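Local coordinates for protein dehydrogenase (Thermotoga maritima, PDB 3EZY) that catalyses the NAD(+)-dependent oxidation of myo-inositol to scyllo-inosose, probably as a step of myo-inositol degradation, at residues His17-Lys22 with Arg280-Tyr285; Lys131-Ala136 with Arg182-Glu187; Val192-Ser197 with Ala213-Arg218; Val255-Val260 with Arg269-Leu274. All coordinates share one frame; numbering follows the deposited sequence.

Contact 1 (His17-Lys22 with Arg280-Tyr285); sequences HAENLK and RYRDSY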
loop_
_atom_site.group_PDB
_atom_site.type_symbol
_atom_site.label_atom_id
_atom_site.label_comp_id
_atom_site.label_asym_id
_atom_site.label_seq_id
_atom_site.Cartn_x
_atom_site.Cartn_y
_atom_site.Cartn_z
ATOM N N HIS A 17 2.564 22.584 25.117
ATOM C CA HIS A 17 1.237 22.848 25.760
ATOM C C HIS A 17 0.941 24.369 25.809
ATOM O O HIS A 17 -0.173 24.823 25.471
ATOM C CB HIS A 17 1.204 22.257 27.183
ATOM C CG HIS A 17 1.141 20.763 27.220
ATOM N ND1 HIS A 17 0.185 20.040 26.535
ATOM C CD2 HIS A 17 1.878 19.854 27.914
ATOM C CE1 HIS A 17 0.345 18.751 26.795
ATOM N NE2 HIS A 17 1.363 18.615 27.634
ATOM N N ALA A 18 1.945 25.151 26.216
ATOM C CA ALA A 18 1.788 26.609 26.374
ATOM C C ALA A 18 1.422 27.259 25.032
ATOM O O ALA A 18 0.569 28.139 24.984
ATOM C CB ALA A 18 3.085 27.231 26.892
ATOM N N GLU A 19 2.095 26.835 23.958
ATOM C CA GLU A 19 1.801 27.325 22.603
ATOM C C GLU A 19 0.433 26.863 22.114
ATOM O O GLU A 19 -0.290 27.660 21.506
ATOM C CB GLU A 19 2.938 26.966 21.630
ATOM C CG GLU A 19 4.183 27.884 21.871
ATOM C CD GLU A 19 5.458 27.403 21.193
ATOM O OE1 GLU A 19 5.410 26.391 20.447
ATOM O OE2 GLU A 19 6.527 28.038 21.434
ATOM N N ASN A 20 0.045 25.621 22.418
ATOM C CA ASN A 20 -1.271 25.084 22.021
ATOM C C ASN A 20 -2.439 25.827 22.658
ATOM O O ASN A 20 -3.542 25.835 22.125
ATOM C CB ASN A 20 -1.399 23.573 22.322
ATOM C CG ASN A 20 -0.689 22.688 21.267
ATOM O OD1 ASN A 20 -0.297 23.167 20.219
ATOM N ND2 ASN A 20 -0.540 21.404 21.556
ATOM N N LEU A 21 -2.219 26.433 23.814
ATOM C CA LEU A 21 -3.288 27.163 24.467
ATOM C C LEU A 21 -3.935 28.265 23.613
ATOM O O LEU A 21 -5.101 28.555 23.797
ATOM C CB LEU A 21 -2.890 27.622 25.863
ATOM C CG LEU A 21 -3.033 26.422 26.826
ATOM C CD1 LEU A 21 -2.213 26.573 28.105
ATOM C CD2 LEU A 21 -4.498 26.109 27.157
ATOM N N LYS A 22 -3.217 28.831 22.644
ATOM C CA LYS A 22 -3.828 29.756 21.672
ATOM C C LYS A 22 -4.780 29.055 20.699
ATOM O O LYS A 22 -5.620 29.683 20.062
ATOM C CB LYS A 22 -2.748 30.446 20.865
ATOM C CG LYS A 22 -1.694 31.086 21.743
ATOM C CD LYS A 22 -1.465 30.289 23.022
ATOM C CE LYS A 22 -0.200 30.755 23.681
ATOM N NZ LYS A 22 -0.093 32.241 23.586
ATOM N N ARG A 280 5.652 14.723 14.790
ATOM C CA ARG A 280 5.034 13.463 15.252
ATOM C C ARG A 280 3.893 13.677 16.269
ATOM O O ARG A 280 2.811 13.060 16.163
ATOM C CB ARG A 280 6.093 12.498 15.836
ATOM C CG ARG A 280 5.494 11.257 16.549
ATOM C CD ARG A 280 4.843 10.336 15.501
ATOM N NE ARG A 280 4.171 9.164 16.063
ATOM C CZ ARG A 280 2.964 9.173 16.643
ATOM N NH1 ARG A 280 2.294 10.317 16.801
ATOM N NH2 ARG A 280 2.435 8.039 17.114
ATOM N N TYR A 281 4.140 14.522 17.266
ATOM C CA TYR A 281 3.311 14.487 18.475
ATOM C C TYR A 281 2.378 15.660 18.698
ATOM O O TYR A 281 1.521 15.635 19.605
ATOM C CB TYR A 281 4.211 14.359 19.719
ATOM C CG TYR A 281 4.835 12.975 19.957
ATOM C CD1 TYR A 281 6.200 12.837 20.073
ATOM C CD2 TYR A 281 4.036 11.825 20.094
ATOM C CE1 TYR A 281 6.780 11.609 20.336
ATOM C CE2 TYR A 281 4.587 10.588 20.344
ATOM C CZ TYR A 281 5.970 10.491 20.478
ATOM O OH TYR A 281 6.552 9.280 20.714
ATOM N N ARG A 282 2.565 16.718 17.926
ATOM C CA ARG A 282 1.862 17.963 18.230
ATOM C C ARG A 282 0.339 17.831 18.275
ATOM O O ARG A 282 -0.317 18.389 19.184
ATOM C CB ARG A 282 2.273 19.051 17.222
ATOM C CG ARG A 282 1.279 20.192 17.078
ATOM C CD ARG A 282 1.486 21.269 18.105
ATOM N NE ARG A 282 2.636 22.138 17.818
ATOM C CZ ARG A 282 3.122 23.056 18.671
ATOM N NH1 ARG A 282 2.568 23.234 19.871
ATOM N NH2 ARG A 282 4.172 23.801 18.331
ATOM N N ASP A 283 -0.243 17.113 17.312
ATOM C CA ASP A 283 -1.699 16.975 17.294
ATOM C C ASP A 283 -2.227 16.162 18.471
ATOM O O ASP A 283 -3.297 16.469 18.989
ATOM C CB ASP A 283 -2.222 16.343 16.002
ATOM C CG ASP A 283 -3.742 16.272 15.980
ATOM O OD1 ASP A 283 -4.397 17.338 16.188
ATOM O OD2 ASP A 283 -4.299 15.148 15.786
ATOM N N SER A 284 -1.493 15.129 18.892
ATOM C CA SER A 284 -1.930 14.323 20.062
ATOM C C SER A 284 -1.863 15.166 21.339
ATOM O O SER A 284 -2.729 15.083 22.190
ATOM C CB SER A 284 -1.086 13.043 20.224
ATOM O OG SER A 284 0.235 13.318 20.659
ATOM N N TYR A 285 -0.849 16.024 21.477
ATOM C CA TYR A 285 -0.848 16.921 22.638
ATOM C C TYR A 285 -1.985 17.941 22.603
ATOM O O TYR A 285 -2.612 18.252 23.639
ATOM C CB TYR A 285 0.503 17.642 22.759
ATOM C CG TYR A 285 1.618 16.765 23.246
ATOM C CD1 TYR A 285 1.547 16.138 24.488
ATOM C CD2 TYR A 285 2.771 16.609 22.489
ATOM C CE1 TYR A 285 2.588 15.329 24.956
ATOM C CE2 TYR A 285 3.828 15.817 22.939
ATOM C CZ TYR A 285 3.731 15.197 24.185
ATOM O OH TYR A 285 4.763 14.400 24.597
HETATM O O HOH W 1 -1.091 20.634 24.118
#
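Bends at chi2 (86°) and chi3 fold the Arg282 chain so that it slides past the Asn20 side chain in the opposite direction and brings NH1 to OD1. NH1 of Arg282 donates to Asn20 OD1 at 2.9 Å, but the bond is far from straight (130° at the hydrogen) and the donor stands above the amide's carbonyl plane. At the edge of the same guanidinium, NH2 of Arg282 forms a salt bridge with Glu19 OE1 at 3.6 Å; the other oxygen of Glu19 is paired with Lys46. A leucine in place of Arg282 would probably leave Asn20 OD1 without this donor and Glu19 with one cation fewer. At His17, the imidazole and the Tyr285 ring meet obliquely, planes 81° apart, with His17 CE1 lying 3.7 Å from Tyr285 CD1. A water ties the polar groups together: it accepts from Asn20 ND2 at 2.7 Å, lies 2.8 Å from His17 ND1 and donates weakly to Tyr285 O. His17 NE2 is bound to Glu94, which fixes the other edge of the imidazole. Helix 277-298 is thus docked on helix 12-20, the helix that follows the first strand of the NAD-binding Rossmann fold and its probable GxGxxG turn.

Contact 2 (Lys131-Ala136 with Arg182-Glu187); sequences KKLKEA and RYIMGE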
loop_
_atom_site.group_PDB
_atom_site.type_symbol
_atom_site.label_atom_id
_atom_site.label_comp_id
_atom_site.label_asym_id
_atom_site.label_seq_id
_atom_site.Cartn_x
_atom_site.Cartn_y
_atom_site.Cartn_z
ATOM N N LYS A 131 -6.502 6.104 18.564
ATOM C CA LYS A 131 -7.882 6.319 19.021
ATOM C C LYS A 131 -8.945 5.652 18.133
ATOM O O LYS A 131 -9.874 5.029 18.618
ATOM C CB LYS A 131 -8.163 7.828 19.101
ATOM C CG LYS A 131 -9.561 8.204 19.621
ATOM C CD LYS A 131 -9.483 9.656 20.150
ATOM C CE LYS A 131 -10.816 10.406 20.043
ATOM N NZ LYS A 131 -11.955 9.600 20.492
ATOM N N LYS A 132 -8.814 5.822 16.828
ATOM C CA LYS A 132 -9.736 5.204 15.913
ATOM C C LYS A 132 -9.667 3.678 16.039
ATOM O O LYS A 132 -10.695 2.983 16.004
ATOM C CB LYS A 132 -9.443 5.677 14.474
ATOM C CG LYS A 132 -10.216 4.888 13.441
ATOM C CD LYS A 132 -11.470 5.597 12.867
ATOM C CE LYS A 132 -12.143 6.561 13.792
ATOM N NZ LYS A 132 -13.454 6.994 13.176
ATOM N N LEU A 133 -8.460 3.143 16.229
ATOM C CA LEU A 133 -8.303 1.702 16.391
ATOM C C LEU A 133 -8.945 1.244 17.713
ATOM O O LEU A 133 -9.662 0.241 17.751
ATOM C CB LEU A 133 -6.812 1.314 16.374
ATOM C CG LEU A 133 -6.535 -0.199 16.446
ATOM C CD1 LEU A 133 -5.276 -0.601 15.655
ATOM C CD2 LEU A 133 -6.421 -0.670 17.893
ATOM N N LYS A 134 -8.694 1.975 18.794
ATOM C CA LYS A 134 -9.332 1.653 20.086
ATOM C C LYS A 134 -10.868 1.607 19.967
ATOM O O LYS A 134 -11.500 0.678 20.491
ATOM C CB LYS A 134 -8.894 2.646 21.175
ATOM C CG LYS A 134 -9.434 2.352 22.605
ATOM C CD LYS A 134 -10.738 3.116 22.804
ATOM C CE LYS A 134 -11.307 2.964 24.226
ATOM N NZ LYS A 134 -11.190 1.561 24.751
ATOM N N GLU A 135 -11.456 2.595 19.294
ATOM C CA GLU A 135 -12.919 2.637 19.076
ATOM C C GLU A 135 -13.406 1.466 18.254
ATOM O O GLU A 135 -14.379 0.791 18.631
ATOM C CB GLU A 135 -13.310 3.954 18.412
ATOM C CG GLU A 135 -13.234 5.096 19.434
ATOM C CD GLU A 135 -13.253 6.480 18.827
ATOM O OE1 GLU A 135 -13.115 6.630 17.598
ATOM O OE2 GLU A 135 -13.383 7.441 19.609
ATOM N N ALA A 136 -12.724 1.179 17.142
ATOM C CA ALA A 136 -13.094 -0.016 16.404
ATOM C C ALA A 136 -13.044 -1.298 17.253
ATOM O O ALA A 136 -13.946 -2.102 17.181
ATOM C CB ALA A 136 -12.315 -0.185 15.120
ATOM N N ARG A 182 -3.665 -1.400 27.981
ATOM C CA ARG A 182 -4.852 -1.391 28.815
ATOM C C ARG A 182 -5.961 -0.631 28.096
ATOM O O ARG A 182 -7.098 -1.065 28.087
ATOM C CB ARG A 182 -4.575 -0.693 30.160
ATOM C CG ARG A 182 -3.567 -1.469 31.024
ATOM C CD ARG A 182 -3.338 -0.769 32.382
ATOM N NE ARG A 182 -4.562 -0.684 33.170
ATOM C CZ ARG A 182 -5.232 0.431 33.445
ATOM N NH1 ARG A 182 -4.816 1.607 32.983
ATOM N NH2 ARG A 182 -6.344 0.359 34.190
ATOM N N TYR A 183 -5.619 0.510 27.512
ATOM C CA TYR A 183 -6.598 1.344 26.831
ATOM C C TYR A 183 -7.212 0.637 25.622
ATOM O O TYR A 183 -8.433 0.687 25.416
ATOM C CB TYR A 183 -5.874 2.566 26.356
ATOM C CG TYR A 183 -6.640 3.542 25.521
ATOM C CD1 TYR A 183 -7.772 4.219 26.016
ATOM C CD2 TYR A 183 -6.160 3.881 24.258
ATOM C CE1 TYR A 183 -8.424 5.161 25.229
ATOM C CE2 TYR A 183 -6.793 4.799 23.488
ATOM C CZ TYR A 183 -7.912 5.426 23.964
ATOM O OH TYR A 183 -8.489 6.340 23.136
ATOM N N ILE A 184 -6.372 -0.027 24.829
ATOM C CA ILE A 184 -6.866 -0.712 23.628
ATOM C C ILE A 184 -7.658 -1.978 23.990
ATOM O O ILE A 184 -8.696 -2.246 23.406
ATOM C CB ILE A 184 -5.723 -1.143 22.681
ATOM C CG1 ILE A 184 -4.891 0.063 22.179
ATOM C CG2 ILE A 184 -6.255 -2.056 21.519
ATOM C CD1 ILE A 184 -5.615 1.075 21.386
ATOM N N MET A 185 -7.158 -2.761 24.939
ATOM C CA MET A 185 -7.747 -4.072 25.194
ATOM C C MET A 185 -8.936 -4.055 26.154
ATOM O O MET A 185 -9.699 -5.021 26.187
ATOM C CB MET A 185 -6.704 -5.092 25.654
ATOM C CG MET A 185 -5.630 -5.431 24.567
ATOM S SD MET A 185 -6.158 -6.222 23.005
ATOM C CE MET A 185 -5.824 -7.883 23.574
ATOM N N GLY A 186 -9.082 -2.975 26.917
ATOM C CA GLY A 186 -10.242 -2.791 27.752
ATOM C C GLY A 186 -10.252 -3.742 28.942
ATOM O O GLY A 186 -11.299 -3.985 29.537
ATOM N N GLU A 187 -9.085 -4.277 29.295
ATOM C CA GLU A 187 -8.978 -5.155 30.459
ATOM C C GLU A 187 -7.586 -5.080 31.026
ATOM O O GLU A 187 -6.672 -4.509 30.402
ATOM C CB GLU A 187 -9.298 -6.610 30.121
ATOM C CG GLU A 187 -8.452 -7.132 28.982
ATOM C CD GLU A 187 -8.578 -8.641 28.768
ATOM O OE1 GLU A 187 -8.642 -9.391 29.776
ATOM O OE2 GLU A 187 -8.540 -9.065 27.590
HETATM O O HOH W 2 -10.915 -0.875 22.831
#
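With CG anti to the backbone N in both Lys134 (chi1 -176°) and Tyr183 (chi1 175°), the lysine chain and the phenol ring are brought together at about a right angle. The contact joins helices 128-138 and 174-185 of the Gfo/Idh/MocA C-terminal domain, where both lie against its mixed sheet. Lys134 CG sits over the centre of one ring face, 3.7 Å from the centroid of Tyr183, a CH-pi contact. The bend at chi2 lays CD and CE along the ring, and the one at chi4 turns Lys134 NZ to the carbonyl of Tyr183, still near enough for an off-centre cation-pi interaction, 4.9 Å from the Tyr183 centroid. Next to this pair the contact turns apolar: Ile184 CD1 packs on Lys134 CB at 3.6 Å, and Leu133 CD2 meets Ile184 CG2 at 3.9 Å. Leu133 and Ile184 both continue onto Val243 of strand 238-245. At the helix end, where Gly186 leaves helical geometry with positive phi, a water donates to the carbonyls of Lys134 and Ile184 and accepts from Lys134 NZ. The same NZ donates to Tyr183 O at 3.0 Å, almost head-on to the carbonyl, with a C=O...N angle of 165°.

Contact 3 (Val192-Ser197 with Ala213-Arg218); sequences VFADGS and AVVVLR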
loop_
_atom_site.group_PDB
_atom_site.type_symbol
_atom_site.label_atom_id
_atom_site.label_comp_id
_atom_site.label_asym_id
_atom_site.label_seq_id
_atom_site.Cartn_x
_atom_site.Cartn_y
_atom_site.Cartn_z
ATOM N N VAL A 192 3.461 -10.521 33.343
ATOM C CA VAL A 192 4.352 -9.948 32.367
ATOM C C VAL A 192 5.659 -10.743 32.310
ATOM O O VAL A 192 6.150 -11.222 33.334
ATOM C CB VAL A 192 4.658 -8.492 32.778
ATOM C CG1 VAL A 192 5.820 -7.940 32.061
ATOM C CG2 VAL A 192 3.422 -7.599 32.581
ATOM N N PHE A 193 6.231 -10.878 31.120
ATOM C CA PHE A 193 7.598 -11.364 30.965
ATOM C C PHE A 193 8.385 -10.397 30.088
ATOM O O PHE A 193 7.882 -9.976 29.039
ATOM C CB PHE A 193 7.628 -12.722 30.277
ATOM C CG PHE A 193 9.018 -13.154 29.901
ATOM C CD1 PHE A 193 9.810 -13.789 30.816
ATOM C CD2 PHE A 193 9.545 -12.855 28.648
ATOM C CE1 PHE A 193 11.077 -14.166 30.510
ATOM C CE2 PHE A 193 10.827 -13.235 28.304
ATOM C CZ PHE A 193 11.617 -13.881 29.241
ATOM N N ALA A 194 9.607 -10.068 30.471
ATOM C CA ALA A 194 10.352 -9.090 29.727
ATOM C C ALA A 194 11.767 -9.562 29.497
ATOM O O ALA A 194 12.346 -10.219 30.364
ATOM C CB ALA A 194 10.345 -7.710 30.481
ATOM N N ASP A 195 12.334 -9.264 28.320
ATOM C CA ASP A 195 13.786 -9.378 28.151
ATOM C C ASP A 195 14.303 -8.119 27.446
ATOM O O ASP A 195 13.517 -7.370 26.871
ATOM C CB ASP A 195 14.197 -10.671 27.417
ATOM C CG ASP A 195 15.655 -11.097 27.727
ATOM O OD1 ASP A 195 16.473 -10.319 28.318
ATOM O OD2 ASP A 195 16.017 -12.192 27.311
ATOM N N GLY A 196 15.607 -7.871 27.492
ATOM C CA GLY A 196 16.143 -6.645 26.901
ATOM C C GLY A 196 17.618 -6.905 26.667
ATOM O O GLY A 196 18.173 -7.756 27.340
ATOM N N SER A 197 18.224 -6.176 25.715
ATOM C CA SER A 197 19.636 -6.288 25.361
ATOM C C SER A 197 20.221 -4.924 25.076
ATOM O O SER A 197 19.497 -3.935 24.960
ATOM C CB SER A 197 19.798 -7.141 24.089
ATOM O OG SER A 197 19.383 -8.484 24.282
ATOM N N ALA A 213 14.052 -4.029 23.788
ATOM C CA ALA A 213 13.369 -4.930 24.707
ATOM C C ALA A 213 12.090 -5.480 24.101
ATOM O O ALA A 213 11.521 -4.900 23.161
ATOM C CB ALA A 213 13.064 -4.229 25.987
ATOM N N VAL A 214 11.666 -6.610 24.651
ATOM C CA VAL A 214 10.431 -7.273 24.299
ATOM C C VAL A 214 9.701 -7.554 25.623
ATOM O O VAL A 214 10.354 -7.914 26.616
ATOM C CB VAL A 214 10.725 -8.600 23.554
ATOM C CG1 VAL A 214 9.451 -9.450 23.476
ATOM C CG2 VAL A 214 11.271 -8.348 22.178
ATOM N N VAL A 215 8.373 -7.369 25.652
ATOM C CA VAL A 215 7.579 -7.620 26.842
ATOM C C VAL A 215 6.304 -8.384 26.460
ATOM O O VAL A 215 5.560 -7.967 25.570
ATOM C CB VAL A 215 7.152 -6.302 27.542
ATOM C CG1 VAL A 215 6.171 -6.598 28.671
ATOM C CG2 VAL A 215 8.353 -5.541 28.085
ATOM N N VAL A 216 6.073 -9.518 27.091
ATOM C CA VAL A 216 4.879 -10.298 26.854
ATOM C C VAL A 216 3.890 -10.012 27.960
ATOM O O VAL A 216 4.262 -9.972 29.133
ATOM C CB VAL A 216 5.173 -11.819 26.905
ATOM C CG1 VAL A 216 3.861 -12.630 26.713
ATOM C CG2 VAL A 216 6.203 -12.185 25.875
ATOM N N LEU A 217 2.623 -9.839 27.586
ATOM C CA LEU A 217 1.546 -9.527 28.510
ATOM C C LEU A 217 0.528 -10.660 28.444
ATOM O O LEU A 217 0.169 -11.097 27.362
ATOM C CB LEU A 217 0.822 -8.245 28.095
ATOM C CG LEU A 217 1.692 -7.039 27.734
ATOM C CD1 LEU A 217 0.781 -5.899 27.196
ATOM C CD2 LEU A 217 2.476 -6.570 28.963
ATOM N N ARG A 218 0.079 -11.133 29.604
ATOM C CA ARG A 218 -1.091 -11.981 29.684
ATOM C C ARG A 218 -2.224 -11.190 30.350
ATOM O O ARG A 218 -2.131 -10.744 31.537
ATOM C CB ARG A 218 -0.799 -13.267 30.460
ATOM C CG ARG A 218 -2.066 -13.973 30.892
ATOM C CD ARG A 218 -1.779 -15.300 31.584
ATOM N NE ARG A 218 -1.304 -16.303 30.645
ATOM C CZ ARG A 218 -2.098 -17.098 29.932
ATOM N NH1 ARG A 218 -3.423 -17.012 30.053
ATOM N NH2 ARG A 218 -1.566 -17.973 29.096
#
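Val192-Ser197 and Ala213-Arg218 run antiparallel, their axes 4.5 Å apart at closest approach and their directions 173° apart, in a regular ladder whose hydrogen-bonded pairs are Phe193 with Val216 and Asp195 with Val214. Each of these pairs exchanges two bonds; the shortest, from Val216 N to Phe193 O at 2.7 Å, is also nearly straight at 164°. Between them, at Ala194 and Val215, Val215 CA lies 3.2 Å from Phe193 O in a CA-H...O contact.

The side chains divide between two faces. On the face of Val192, Ala194, Val215 and Leu217, Val192 works with both branches: CG1, anti to the backbone N, meets Val215 CG1 at 3.7 Å, while CG2 lies 3.9 Å from Leu217 CD2, the two side chains running alongside each other. Val215 uses its second methyl, CG2, on Ala194 CB at 3.8 Å. Further along, Gly196 faces Ala213 with their CA atoms just 3.9 Å apart. On the other face Phe193 and Val216 approach through their CB atoms at 4.3 Å. The Asp195 carboxylate turns from the partner strand, and its OD1 accepts from the N of Gly196.

Helices 169-172 and 174-185 cover the face of Val192, Ala194 and Val215 through Phe170 and Phe178, with Ala319 of helix 306-325 resting on Ala194. The face of Phe193, Asp195 and Val216 meets the third subunit: Phe193 stacks on Phe193 of that subunit, and Asp195 pairs with its Arg218. Within the mixed sheet, strand 224-230 flanks 212-219, and strand 329-330 lies beyond 189-197.

Contact 4 (Val255-Val260 with Arg269-Leu274); sequences VRETTV and RGSRYL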
loop_
_atom_site.group_PDB
_atom_site.type_symbol
_atom_site.label_atom_id
_atom_site.label_comp_id
_atom_site.label_asym_id
_atom_site.label_seq_id
_atom_site.Cartn_x
_atom_site.Cartn_y
_atom_site.Cartn_z
ATOM N N VAL A 255 2.704 7.340 10.098
ATOM C CA VAL A 255 2.374 8.422 9.188
ATOM C C VAL A 255 3.633 8.764 8.363
ATOM O O VAL A 255 4.758 8.748 8.891
ATOM C CB VAL A 255 1.871 9.616 10.025
ATOM C CG1 VAL A 255 1.740 10.867 9.197
ATOM C CG2 VAL A 255 0.529 9.252 10.769
ATOM N N ARG A 256 3.453 9.045 7.068
ATOM C CA ARG A 256 4.563 9.470 6.246
ATOM C C ARG A 256 4.402 10.971 5.988
ATOM O O ARG A 256 3.306 11.534 6.084
ATOM C CB ARG A 256 4.613 8.773 4.855
ATOM C CG ARG A 256 4.321 7.267 4.749
ATOM C CD ARG A 256 5.324 6.460 5.480
ATOM N NE ARG A 256 5.197 5.012 5.266
ATOM C CZ ARG A 256 4.426 4.201 5.985
ATOM N NH1 ARG A 256 3.658 4.699 6.937
ATOM N NH2 ARG A 256 4.428 2.896 5.760
ATOM N N GLU A 257 5.489 11.606 5.609
ATOM C CA GLU A 257 5.461 13.049 5.374
ATOM C C GLU A 257 4.480 13.396 4.254
ATOM O O GLU A 257 3.831 14.418 4.292
ATOM C CB GLU A 257 6.858 13.528 4.964
ATOM C CG GLU A 257 6.923 15.064 4.754
ATOM C CD GLU A 257 8.192 15.538 4.007
ATOM O OE1 GLU A 257 8.705 14.829 3.083
ATOM O OE2 GLU A 257 8.633 16.669 4.327
ATOM N N THR A 258 4.368 12.533 3.248
ATOM C CA THR A 258 3.654 12.948 2.072
ATOM C C THR A 258 2.958 11.708 1.433
ATOM O O THR A 258 3.267 10.594 1.802
ATOM C CB THR A 258 4.735 13.530 1.198
ATOM O OG1 THR A 258 4.688 14.983 1.137
ATOM C CG2 THR A 258 4.887 12.835 -0.033
ATOM N N THR A 259 2.023 11.919 0.498
ATOM C CA THR A 259 1.406 10.820 -0.235
ATOM C C THR A 259 2.150 10.482 -1.535
ATOM O O THR A 259 1.659 9.704 -2.347
ATOM C CB THR A 259 -0.078 11.054 -0.572
ATOM O OG1 THR A 259 -0.202 12.104 -1.543
ATOM C CG2 THR A 259 -0.896 11.338 0.685
ATOM N N VAL A 260 3.348 11.017 -1.709
ATOM C CA VAL A 260 4.087 10.845 -2.963
ATOM C C VAL A 260 4.863 9.551 -3.016
ATOM O O VAL A 260 5.474 9.119 -2.008
ATOM C CB VAL A 260 5.078 12.069 -3.196
ATOM C CG1 VAL A 260 5.827 11.955 -4.525
ATOM C CG2 VAL A 260 4.315 13.391 -3.165
ATOM N N ARG A 269 9.201 3.784 -4.242
ATOM C CA ARG A 269 9.778 4.423 -3.053
ATOM C C ARG A 269 8.805 5.436 -2.488
ATOM O O ARG A 269 8.424 6.400 -3.163
ATOM C CB ARG A 269 11.082 5.166 -3.408
ATOM C CG ARG A 269 12.099 4.258 -4.123
ATOM C CD ARG A 269 13.431 4.976 -4.381
ATOM N NE ARG A 269 14.082 5.228 -3.112
ATOM C CZ ARG A 269 15.290 5.771 -2.983
ATOM N NH1 ARG A 269 15.972 6.123 -4.079
ATOM N NH2 ARG A 269 15.801 5.966 -1.759
ATOM N N GLY A 270 8.416 5.216 -1.241
ATOM C CA GLY A 270 7.484 6.112 -0.536
ATOM C C GLY A 270 8.197 7.238 0.185
ATOM O O GLY A 270 9.412 7.257 0.227
ATOM N N SER A 271 7.436 8.174 0.764
ATOM C CA SER A 271 7.976 9.304 1.522
ATOM C C SER A 271 8.606 8.870 2.853
ATOM O O SER A 271 8.268 7.812 3.384
ATOM C CB SER A 271 6.828 10.271 1.802
ATOM O OG SER A 271 7.309 11.442 2.394
ATOM N N ARG A 272 9.503 9.688 3.405
ATOM C CA ARG A 272 10.072 9.409 4.718
ATOM C C ARG A 272 8.975 9.334 5.816
ATOM O O ARG A 272 7.937 9.978 5.745
ATOM C CB ARG A 272 11.106 10.508 5.080
ATOM C CG ARG A 272 10.470 11.891 5.340
ATOM C CD ARG A 272 11.446 12.849 6.084
ATOM N NE ARG A 272 10.853 14.141 6.465
ATOM C CZ ARG A 272 10.259 14.417 7.630
ATOM N NH1 ARG A 272 10.124 13.498 8.589
ATOM N NH2 ARG A 272 9.784 15.644 7.839
ATOM N N TYR A 273 9.243 8.563 6.857
ATOM C CA TYR A 273 8.386 8.500 8.046
ATOM C C TYR A 273 8.559 9.786 8.814
ATOM O O TYR A 273 9.597 10.459 8.684
ATOM C CB TYR A 273 8.843 7.338 8.962
ATOM C CG TYR A 273 8.514 5.947 8.451
ATOM C CD1 TYR A 273 8.458 5.665 7.086
ATOM C CD2 TYR A 273 8.266 4.907 9.348
ATOM C CE1 TYR A 273 8.133 4.397 6.641
ATOM C CE2 TYR A 273 7.950 3.655 8.927
ATOM C CZ TYR A 273 7.872 3.382 7.585
ATOM O OH TYR A 273 7.557 2.095 7.191
ATOM N N LEU A 274 7.567 10.124 9.637
ATOM C CA LEU A 274 7.736 11.226 10.581
ATOM C C LEU A 274 8.919 10.953 11.508
ATOM O O LEU A 274 9.179 9.812 11.929
ATOM C CB LEU A 274 6.501 11.451 11.414
ATOM C CG LEU A 274 5.303 11.793 10.598
ATOM C CD1 LEU A 274 4.127 12.072 11.563
ATOM C CD2 LEU A 274 5.588 12.941 9.643
HETATM O O HOH W 3 7.414 5.448 3.046
HETATM O O HOH W 4 4.628 8.277 0.353
#
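Arg256 and Tyr273 form the close side of this contact, their side chains running alongside in a common direction. The ring lies over one face of the guanidinium toward its rim, the two planes 42° apart; Arg256 NE is 3.3 Å from Tyr273 CE1, and CZ of Arg256 is 4.3 Å from the Tyr273 centroid, an off-centre cation-pi contact. The bend at chi2 (-64°) turns the arginine chain along the ring. Backbone bonds frame the pair: Glu257 N donates to Arg272 O at 2.9 Å, Leu274 N to Val255 O at 3.2 Å. Beside the latter, Val255 CG1 packs on Leu274 CD1 at 3.6 Å.

Toward Gly270 the chains separate and water takes over. One water accepts from Ser271 N and donates to Thr258 O and Val260 O; another donates to Ser271 O and accepts weakly from Arg256 NE. Glu257 and Arg272 are also loosely matched: OE2 of Glu257 is a long 3.8 Å from Arg272 NH2, and the stronger partner of Arg272 is Glu279.

Arg256 NH2 forms salt bridges with Asp253 of its own chain and with Asp268 of the fourth subunit; that Asp268 also accepts from Tyr273 OH. An alanine at Arg256 would probably strip the Tyr273 ring of its cationic cover and leave both aspartates short of a positive partner. The segments form the base of a beta hairpin, strands 260-264 and 267-270, that projects into the tetramer: Val260 extends a ladder with the second subunit, and Gly270 makes backbone bonds to the fourth, an arrangement consistent with an arm that helps hold the tetramer together.

In the fold
Contact 1 closes the longest loop, and contacts 2, 3 and 4 are all nested within it along the chain. Its His17 side chain touches the residues of the GxGxxG pattern, which places contact 1 beside the probable NAD site. Contact 4 leads into helix 277-298: the two touch where Leu274 CD1 packs 4.0 Å from Arg280 CA. Contacts 2 and 3 share the C-terminal domain, with centres about 21 Å apart. Contacts 1 and 3 lie on opposite sides of the chain's centre, about 32 Å between centres. Contact 3 faces the third subunit, contact 4 mainly the second and fourth; at contact 4 Gly270 O hydrogen-bonds a (4R)-2-methylpentane-2,4-diol, probably from the crystallisation liquor.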